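Local coordinates for fibrinogen-binding protein (PDB 3T49) that probably blocks complement activation by binding the C3b-containing convertase, as a secreted virulence factor of the staphylococcal complement inhibitor (SCIN) family, at residues Glu8-Tyr19 with Lys57-Asp68. Numbering follows the deposited sequence.
Sequences ELRTLLNKSNVY and KVALEKIYKEID
Tyr64 reaches across from helix 50-72 into the break between helices 5-13 and 16-22, where its hydroxyl donates a 2.7 Å hydrogen bond from OH to Leu12 O. The donor stands above the carbonyl plane, 45° out of it, while Lys15 N reaches the same oxygen from the opposite face, so two bonds grip a carbonyl at the helix interruption. One face of the Tyr64 ring carries Tyr19 in an offset face-to-face stack, with centroids 4.1 Å apart and planes 19° from parallel; the closest atoms are Tyr19 CG and Tyr64 CD1 at 3.5 Å. Tyr64 CB also lies over the Tyr19 ring, a CH-pi contact. On the other face of Tyr64 sits the carbonyl oxygen of Leu60, one turn earlier. At the far end of Tyr19, OH lies 2.9 Å from Asp68 OD1, and Ile67 CG2 packs against the ring edge.

Toward the N-terminal end, Leu12 is a knob in the hole formed by Lys57, Leu60, Glu61 and Tyr64. With its CG anti to the carbonyl carbon (chi1 -70°), it sends CD1 to within 3.5 Å of Lys57 CG and CD2 to 3.9 Å from Tyr64 CE2. Leu60 CD1 meets Leu9 CD1 at 4.0 Å, and a weak salt bridge joins Lys57 NZ to Glu8 OE1.

Behind this first shell, the turn that Tyr64 enters is closed by backbone bonds from Lys15 N to Leu12 O and Ser16 N to Leu13 O. Helix 50-72 packs along both helices 5-13 and 16-22 of this helical bundle, while helix 28-47 packs against Leu13 through Leu45 and against Ile63 through Tyr30.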
ATOM      1  N   GLU A   8      -8.405   9.057   0.777  1.00 13.52           N
ATOM      2  CA  GLU A   8      -7.474   8.646  -0.284  1.00 14.42           C
ATOM      3  C   GLU A   8      -6.735   7.392   0.184  1.00 12.78           C
ATOM      4  O   GLU A   8      -6.565   6.405  -0.550  1.00 13.26           O
ATOM      5  CB  GLU A   8      -6.472   9.755  -0.619  1.00 17.93           C
ATOM      6  CG  GLU A   8      -7.082  11.003  -1.286  1.00 26.29           C
ATOM      7  CD  GLU A   8      -6.044  12.096  -1.520  1.00 38.07           C
ATOM      8  OE1 GLU A   8      -5.063  12.162  -0.740  1.00 38.18           O
ATOM      9  OE2 GLU A   8      -6.208  12.889  -2.479  1.00 45.44           O
ATOM     10  N   LEU A   9      -6.351   7.379   1.449  1.00 11.32           N
ATOM     11  CA  LEU A   9      -5.596   6.254   1.988  1.00 10.63           C
ATOM     12  C   LEU A   9      -6.480   5.024   2.104  1.00 10.25           C
ATOM     13  O   LEU A   9      -6.039   3.925   1.776  1.00 10.85           O
ATOM     14  CB  LEU A   9      -4.983   6.635   3.321  1.00  9.80           C
ATOM     15  CG  LEU A   9      -4.133   5.577   3.989  1.00  9.35           C
ATOM     16  CD1 LEU A   9      -3.021   5.041   3.078  1.00 10.15           C
ATOM     17  CD2 LEU A   9      -3.565   6.135   5.282  1.00  9.77           C
ATOM     18  N   ARG A  10      -7.730   5.152   2.540  1.00 10.18           N
ATOM     19  CA  ARG A  10      -8.628   4.012   2.564  1.00 10.98           C
ATOM     20  C   ARG A  10      -8.831   3.415   1.154  1.00 10.35           C
ATOM     21  O   ARG A  10      -8.859   2.188   1.011  1.00 11.28           O
ATOM     22  CB  ARG A  10      -9.967   4.418   3.229  1.00 14.91           C
ATOM     23  CG  ARG A  10     -11.013   3.277   3.367  1.00 19.70           C
ATOM     24  CD  ARG A  10     -10.480   1.948   3.909  1.00 20.65           C
ATOM     25  NE  ARG A  10     -10.077   2.005   5.320  1.00 21.04           N
ATOM     26  CZ  ARG A  10      -9.627   0.976   6.033  1.00 18.94           C
ATOM     27  NH1 ARG A  10      -9.477  -0.217   5.471  1.00 24.85           N
ATOM     28  NH2 ARG A  10      -9.293   1.135   7.307  1.00 27.40           N
ATOM     29  N   THR A  11      -8.976   4.268   0.148  1.00 11.63           N
ATOM     30  CA  THR A  11      -9.128   3.796  -1.228  1.00 12.77           C
ATOM     31  C   THR A  11      -7.922   2.949  -1.614  1.00  9.99           C
ATOM     32  O   THR A  11      -8.071   1.884  -2.226  1.00 12.18           O
ATOM     33  CB  THR A  11      -9.323   4.959  -2.177  1.00 16.17           C
ATOM     34  OG1 THR A  11     -10.601   5.568  -1.882  1.00 18.76           O
ATOM     35  CG2 THR A  11      -9.313   4.513  -3.636  1.00 23.54           C
ATOM     36  N   LEU A  12      -6.719   3.390  -1.255  1.00 10.43           N
ATOM     37  CA  LEU A  12      -5.521   2.585  -1.546  1.00  9.79           C
ATOM     38  C   LEU A  12      -5.542   1.282  -0.779  1.00  9.42           C
ATOM     39  O   LEU A  12      -5.191   0.227  -1.335  1.00 10.44           O
ATOM     40  CB  LEU A  12      -4.239   3.372  -1.269  1.00 10.79           C
ATOM     41  CG  LEU A  12      -3.970   4.495  -2.245  1.00 13.16           C
ATOM     42  CD1 LEU A  12      -2.967   5.455  -1.615  1.00 13.85           C
ATOM     43  CD2 LEU A  12      -3.461   4.029  -3.577  1.00 14.77           C
ATOM     44  N   LEU A  13      -5.932   1.325   0.494  1.00  9.69           N
ATOM     45  CA  LEU A  13      -6.007   0.111   1.313  1.00 10.98           C
ATOM     46  C   LEU A  13      -6.989  -0.886   0.745  1.00 11.63           C
ATOM     47  O   LEU A  13      -6.809  -2.108   0.881  1.00 12.21           O
ATOM     48  CB  LEU A  13      -6.414   0.430   2.740  1.00 13.76           C
ATOM     49  CG  LEU A  13      -5.304   0.880   3.639  1.00 15.65           C
ATOM     50  CD1 LEU A  13      -5.919   1.296   5.004  1.00 15.21           C
ATOM     51  CD2 LEU A  13      -4.286  -0.283   3.801  1.00 16.40           C
ATOM     52  N   ASN A  14      -8.027  -0.386   0.088  1.00 10.62           N
ATOM     53  CA  ASN A  14      -9.043  -1.300  -0.429  1.00 11.17           C
ATOM     54  C   ASN A  14      -8.501  -2.175  -1.555  1.00  9.51           C
ATOM     55  O   ASN A  14      -9.104  -3.187  -1.864  1.00  9.84           O
ATOM     56  CB  ASN A  14     -10.285  -0.543  -0.915  1.00 14.58           C
ATOM     57  CG  ASN A  14     -11.133   0.026   0.231  1.00 17.60           C
ATOM     58  OD1 ASN A  14     -11.009  -0.376   1.371  1.00 23.81           O
ATOM     59  ND2 ASN A  14     -12.002   0.970  -0.120  1.00 28.77           N
ATOM     60  N   LYS A  15      -7.378  -1.784  -2.155  1.00  8.52           N
ATOM     61  CA  LYS A  15      -6.712  -2.596  -3.186  1.00  8.17           C
ATOM     62  C   LYS A  15      -5.565  -3.434  -2.650  1.00  8.21           C
ATOM     63  O   LYS A  15      -4.964  -4.203  -3.398  1.00  8.77           O
ATOM     64  CB  LYS A  15      -6.155  -1.693  -4.287  1.00 10.69           C
ATOM     65  CG  LYS A  15      -7.109  -0.654  -4.778  1.00 14.67           C
ATOM     66  CD  LYS A  15      -6.459   0.148  -5.912  1.00 18.43           C
ATOM     67  CE  LYS A  15      -6.991   1.586  -5.982  1.00 29.62           C
ATOM     68  NZ  LYS A  15      -8.461   1.619  -6.045  1.00 40.53           N
ATOM     69  N   SER A  16      -5.237  -3.305  -1.377  1.00  9.37           N
ATOM     70  CA  SER A  16      -4.015  -3.931  -0.869  0.75  9.28           C
ATOM     71  C   SER A  16      -4.006  -5.449  -0.912  1.00  8.15           C
ATOM     72  O   SER A  16      -2.980  -6.051  -1.221  1.00 10.13           O
ATOM     73  CB  SER A  16      -3.670  -3.421   0.542  0.75  9.76           C
ATOM     74  OG  SER A  16      -4.693  -3.731   1.488  0.75 10.07           O
ATOM     75  N   ASN A  17      -5.128  -6.088  -0.589  1.00  9.61           N
ATOM     76  CA  ASN A  17      -5.131  -7.556  -0.626  1.00  9.73           C
ATOM     77  C   ASN A  17      -5.038  -8.114  -2.049  1.00  9.01           C
ATOM     78  O   ASN A  17      -4.412  -9.122  -2.301  1.00 10.89           O
ATOM     79  CB  ASN A  17      -6.361  -8.118   0.101  1.00 11.96           C
ATOM     80  CG  ASN A  17      -6.335  -7.856   1.601  1.00 17.17           C
ATOM     81  OD1 ASN A  17      -5.329  -8.065   2.260  1.00 20.28           O
ATOM     82  ND2 ASN A  17      -7.441  -7.371   2.133  1.00 20.56           N
ATOM     83  N   VAL A  18      -5.676  -7.424  -2.988  1.00  8.10           N
ATOM     84  CA  VAL A  18      -5.589  -7.762  -4.391  1.00  8.08           C
ATOM     85  C   VAL A  18      -4.121  -7.666  -4.841  1.00  6.14           C
ATOM     86  O   VAL A  18      -3.585  -8.568  -5.498  1.00  7.72           O
ATOM     87  CB  VAL A  18      -6.513  -6.834  -5.232  1.00  8.86           C
ATOM     88  CG1 VAL A  18      -6.107  -6.786  -6.673  1.00 10.20           C
ATOM     89  CG2 VAL A  18      -7.969  -7.309  -5.122  1.00 11.58           C
ATOM     90  N   TYR A  19      -3.450  -6.562  -4.519  1.00  7.42           N
ATOM     91  CA  TYR A  19      -2.069  -6.418  -4.911  1.00  7.24           C
ATOM     92  C   TYR A  19      -1.190  -7.453  -4.218  1.00  8.94           C
ATOM     93  O   TYR A  19      -0.270  -7.962  -4.846  1.00  9.33           O
ATOM     94  CB  TYR A  19      -1.554  -4.976  -4.663  1.00  7.85           C
ATOM     95  CG  TYR A  19      -1.779  -4.067  -5.847  1.00  7.47           C
ATOM     96  CD1 TYR A  19      -2.991  -3.430  -6.048  1.00  9.68           C
ATOM     97  CD2 TYR A  19      -0.797  -3.907  -6.806  1.00  6.83           C
ATOM     98  CE1 TYR A  19      -3.219  -2.631  -7.163  1.00  9.29           C
ATOM     99  CE2 TYR A  19      -1.018  -3.125  -7.914  1.00  9.68           C
ATOM    100  CZ  TYR A  19      -2.218  -2.497  -8.081  1.00 10.83           C
ATOM    101  OH  TYR A  19      -2.455  -1.698  -9.190  1.00 13.79           O
ATOM    102  N   LYS A  57       0.388   6.571   2.157  1.00 10.12           N
ATOM    103  CA  LYS A  57      -0.176   6.815   0.853  1.00 11.24           C
ATOM    104  C   LYS A  57       0.917   6.768  -0.195  1.00 11.24           C
ATOM    105  O   LYS A  57       0.774   6.084  -1.224  1.00 11.39           O
ATOM    106  CB  LYS A  57      -0.895   8.171   0.795  1.00 14.42           C
ATOM    107  CG  LYS A  57      -1.455   8.465  -0.557  1.00 21.02           C
ATOM    108  CD  LYS A  57      -2.079   9.858  -0.622  1.00 31.09           C
ATOM    109  CE  LYS A  57      -1.013  10.923  -0.641  1.00 44.54           C
ATOM    110  NZ  LYS A  57      -1.601  12.281  -0.819  1.00 52.15           N
ATOM    111  N   VAL A  58       2.025   7.469   0.032  1.00 11.32           N
ATOM    112  CA  VAL A  58       3.114   7.499  -0.930  1.00 12.21           C
ATOM    113  C   VAL A  58       3.700   6.094  -1.095  1.00  9.82           C
ATOM    114  O   VAL A  58       3.986   5.674  -2.227  1.00  9.90           O
ATOM    115  CB  VAL A  58       4.189   8.519  -0.497  1.00 14.29           C
ATOM    116  CG1 VAL A  58       5.441   8.412  -1.351  1.00 18.20           C
ATOM    117  CG2 VAL A  58       3.624   9.934  -0.562  1.00 17.75           C
ATOM    118  N   ALA A  59       3.867   5.372  -0.012  1.00  9.59           N
ATOM    119  CA  ALA A  59       4.479   4.046  -0.091  1.00  9.33           C
ATOM    120  C   ALA A  59       3.593   3.077  -0.843  1.00  8.18           C
ATOM    121  O   ALA A  59       4.067   2.276  -1.657  1.00  8.78           O
ATOM    122  CB  ALA A  59       4.779   3.514   1.276  1.00 10.44           C
ATOM    123  N   LEU A  60       2.311   3.080  -0.569  1.00  8.88           N
ATOM    124  CA  LEU A  60       1.388   2.207  -1.286  1.00  7.78           C
ATOM    125  C   LEU A  60       1.317   2.569  -2.770  1.00  8.42           C
ATOM    126  O   LEU A  60       1.349   1.694  -3.635  1.00  8.77           O
ATOM    127  CB  LEU A  60      -0.014   2.221  -0.651  1.00  9.16           C
ATOM    128  CG  LEU A  60      -0.117   1.485   0.682  1.00  9.97           C
ATOM    129  CD1 LEU A  60      -1.463   1.795   1.344  1.00 12.58           C
ATOM    130  CD2 LEU A  60       0.072  -0.022   0.473  1.00 10.48           C
ATOM    131  N   GLU A  61       1.195   3.845  -3.110  1.00  8.60           N
ATOM    132  CA  GLU A  61       1.217   4.253  -4.510  1.00  8.67           C
ATOM    133  C   GLU A  61       2.493   3.758  -5.184  1.00  8.31           C
ATOM    134  O   GLU A  61       2.457   3.265  -6.328  1.00 10.55           O
ATOM    135  CB  GLU A  61       1.104   5.790  -4.637  1.00 10.14           C
ATOM    136  CG  GLU A  61      -0.269   6.294  -4.257  1.00 13.40           C
ATOM    137  CD  GLU A  61      -0.356   7.800  -4.214  1.00 22.02           C
ATOM    138  OE1 GLU A  61       0.713   8.444  -4.172  1.00 31.31           O
ATOM    139  OE2 GLU A  61      -1.497   8.318  -4.178  1.00 28.86           O
ATOM    140  N   LYS A  62       3.619   3.862  -4.502  1.00  8.82           N
ATOM    141  CA  LYS A  62       4.905   3.473  -5.074  1.00  9.63           C
ATOM    142  C   LYS A  62       4.927   1.953  -5.348  1.00  9.39           C
ATOM    143  O   LYS A  62       5.330   1.518  -6.441  1.00  9.93           O
ATOM    144  CB  LYS A  62       6.053   3.854  -4.138  1.00 11.67           C
ATOM    145  CG  LYS A  62       7.454   3.495  -4.649  1.00 14.12           C
ATOM    146  CD  LYS A  62       8.517   3.953  -3.627  1.00 18.59           C
ATOM    147  CE  LYS A  62       9.940   3.687  -4.104  1.00 29.33           C
ATOM    148  NZ  LYS A  62      10.319   2.264  -3.896  1.00 37.10           N
ATOM    149  N   ILE A  63       4.548   1.134  -4.362  1.00  8.77           N
ATOM    150  CA  ILE A  63       4.636  -0.321  -4.534  1.00  8.59           C
ATOM    151  C   ILE A  63       3.601  -0.820  -5.559  1.00  8.34           C
ATOM    152  O   ILE A  63       3.893  -1.734  -6.338  1.00  8.09           O
ATOM    153  CB  ILE A  63       4.559  -1.079  -3.168  1.00  9.93           C
ATOM    154  CG1 ILE A  63       5.096  -2.522  -3.280  1.00 11.73           C
ATOM    155  CG2 ILE A  63       3.129  -1.080  -2.599  1.00  9.84           C
ATOM    156  CD1 ILE A  63       6.584  -2.611  -3.551  1.00 13.53           C
ATOM    157  N   TYR A  64       2.414  -0.225  -5.619  1.00  7.48           N
ATOM    158  CA  TYR A  64       1.434  -0.620  -6.617  1.00  7.75           C
ATOM    159  C   TYR A  64       1.959  -0.310  -8.012  1.00  7.87           C
ATOM    160  O   TYR A  64       1.775  -1.101  -8.932  1.00  8.50           O
ATOM    161  CB  TYR A  64       0.103   0.113  -6.403  1.00  7.92           C
ATOM    162  CG  TYR A  64      -0.649  -0.229  -5.137  1.00  8.35           C
ATOM    163  CD1 TYR A  64      -0.301  -1.299  -4.318  1.00  9.18           C
ATOM    164  CD2 TYR A  64      -1.740   0.537  -4.768  1.00  9.08           C
ATOM    165  CE1 TYR A  64      -1.022  -1.578  -3.166  1.00  9.17           C
ATOM    166  CE2 TYR A  64      -2.467   0.258  -3.632  1.00  9.63           C
ATOM    167  CZ  TYR A  64      -2.104  -0.791  -2.826  1.00  8.53           C
ATOM    168  OH  TYR A  64      -2.827  -1.068  -1.676  1.00  9.21           O
ATOM    169  N   LYS A  65       2.575   0.855  -8.215  1.00  8.91           N
ATOM    170  CA  LYS A  65       3.143   1.227  -9.520  1.00  8.92           C
ATOM    171  C   LYS A  65       4.256   0.260  -9.893  1.00  9.85           C
ATOM    172  O   LYS A  65       4.336  -0.156 -11.067  1.00 10.65           O
ATOM    173  CB  LYS A  65       3.653   2.667  -9.480  1.00 10.84           C
ATOM    174  CG  LYS A  65       4.134   3.135 -10.850  1.00 17.99           C
ATOM    175  CD  LYS A  65       4.437   4.640 -10.829  1.00 22.20           C
ATOM    176  CE  LYS A  65       4.681   5.144 -12.264  1.00 27.26           C
ATOM    177  NZ  LYS A  65       5.059   6.576 -12.334  1.00 37.48           N
ATOM    178  N   GLU A  66       5.127  -0.085  -8.947  1.00  9.04           N
ATOM    179  CA  GLU A  66       6.213  -1.038  -9.210  1.00  9.64           C
ATOM    180  C   GLU A  66       5.663  -2.390  -9.658  1.00  8.70           C
ATOM    181  O   GLU A  66       6.169  -2.993 -10.624  1.00  9.29           O
ATOM    182  CB  GLU A  66       7.141  -1.200  -8.004  1.00 11.94           C
ATOM    183  CG  GLU A  66       8.033   0.000  -7.840  1.00 18.04           C
ATOM    184  CD  GLU A  66       8.674   0.153  -6.494  1.00 19.55           C
ATOM    185  OE1 GLU A  66       8.212  -0.449  -5.521  1.00 19.79           O
ATOM    186  OE2 GLU A  66       9.626   0.967  -6.390  1.00 24.65           O
ATOM    187  N   ILE A  67       4.636  -2.867  -8.975  1.00  8.05           N
ATOM    188  CA  ILE A  67       4.046  -4.153  -9.297  1.00  8.44           C
ATOM    189  C   ILE A  67       3.383  -4.089 -10.659  1.00  8.43           C
ATOM    190  O   ILE A  67       3.595  -4.990 -11.496  1.00  8.86           O
ATOM    191  CB  ILE A  67       3.067  -4.578  -8.202  1.00  7.52           C
ATOM    192  CG1 ILE A  67       3.842  -4.946  -6.929  1.00  8.49           C
ATOM    193  CG2 ILE A  67       2.219  -5.738  -8.674  1.00  8.28           C
ATOM    194  CD1 ILE A  67       2.947  -5.071  -5.706  1.00  9.00           C
ATOM    195  N   ASP A  68       2.620  -3.046 -10.935  1.00  8.45           N
ATOM    196  CA  ASP A  68       2.005  -2.879 -12.238  1.00  8.50           C
ATOM    197  C   ASP A  68       3.065  -2.870 -13.354  1.00 10.83           C
ATOM    198  O   ASP A  68       2.892  -3.513 -14.397  1.00 10.80           O
ATOM    199  CB  ASP A  68       1.215  -1.567 -12.332  1.00 10.05           C
ATOM    200  CG  ASP A  68      -0.090  -1.588 -11.580  1.00 11.77           C
ATOM    201  OD1 ASP A  68      -0.566  -2.659 -11.218  1.00 13.67           O
ATOM    202  OD2 ASP A  68      -0.689  -0.473 -11.409  1.00 13.20           O
TER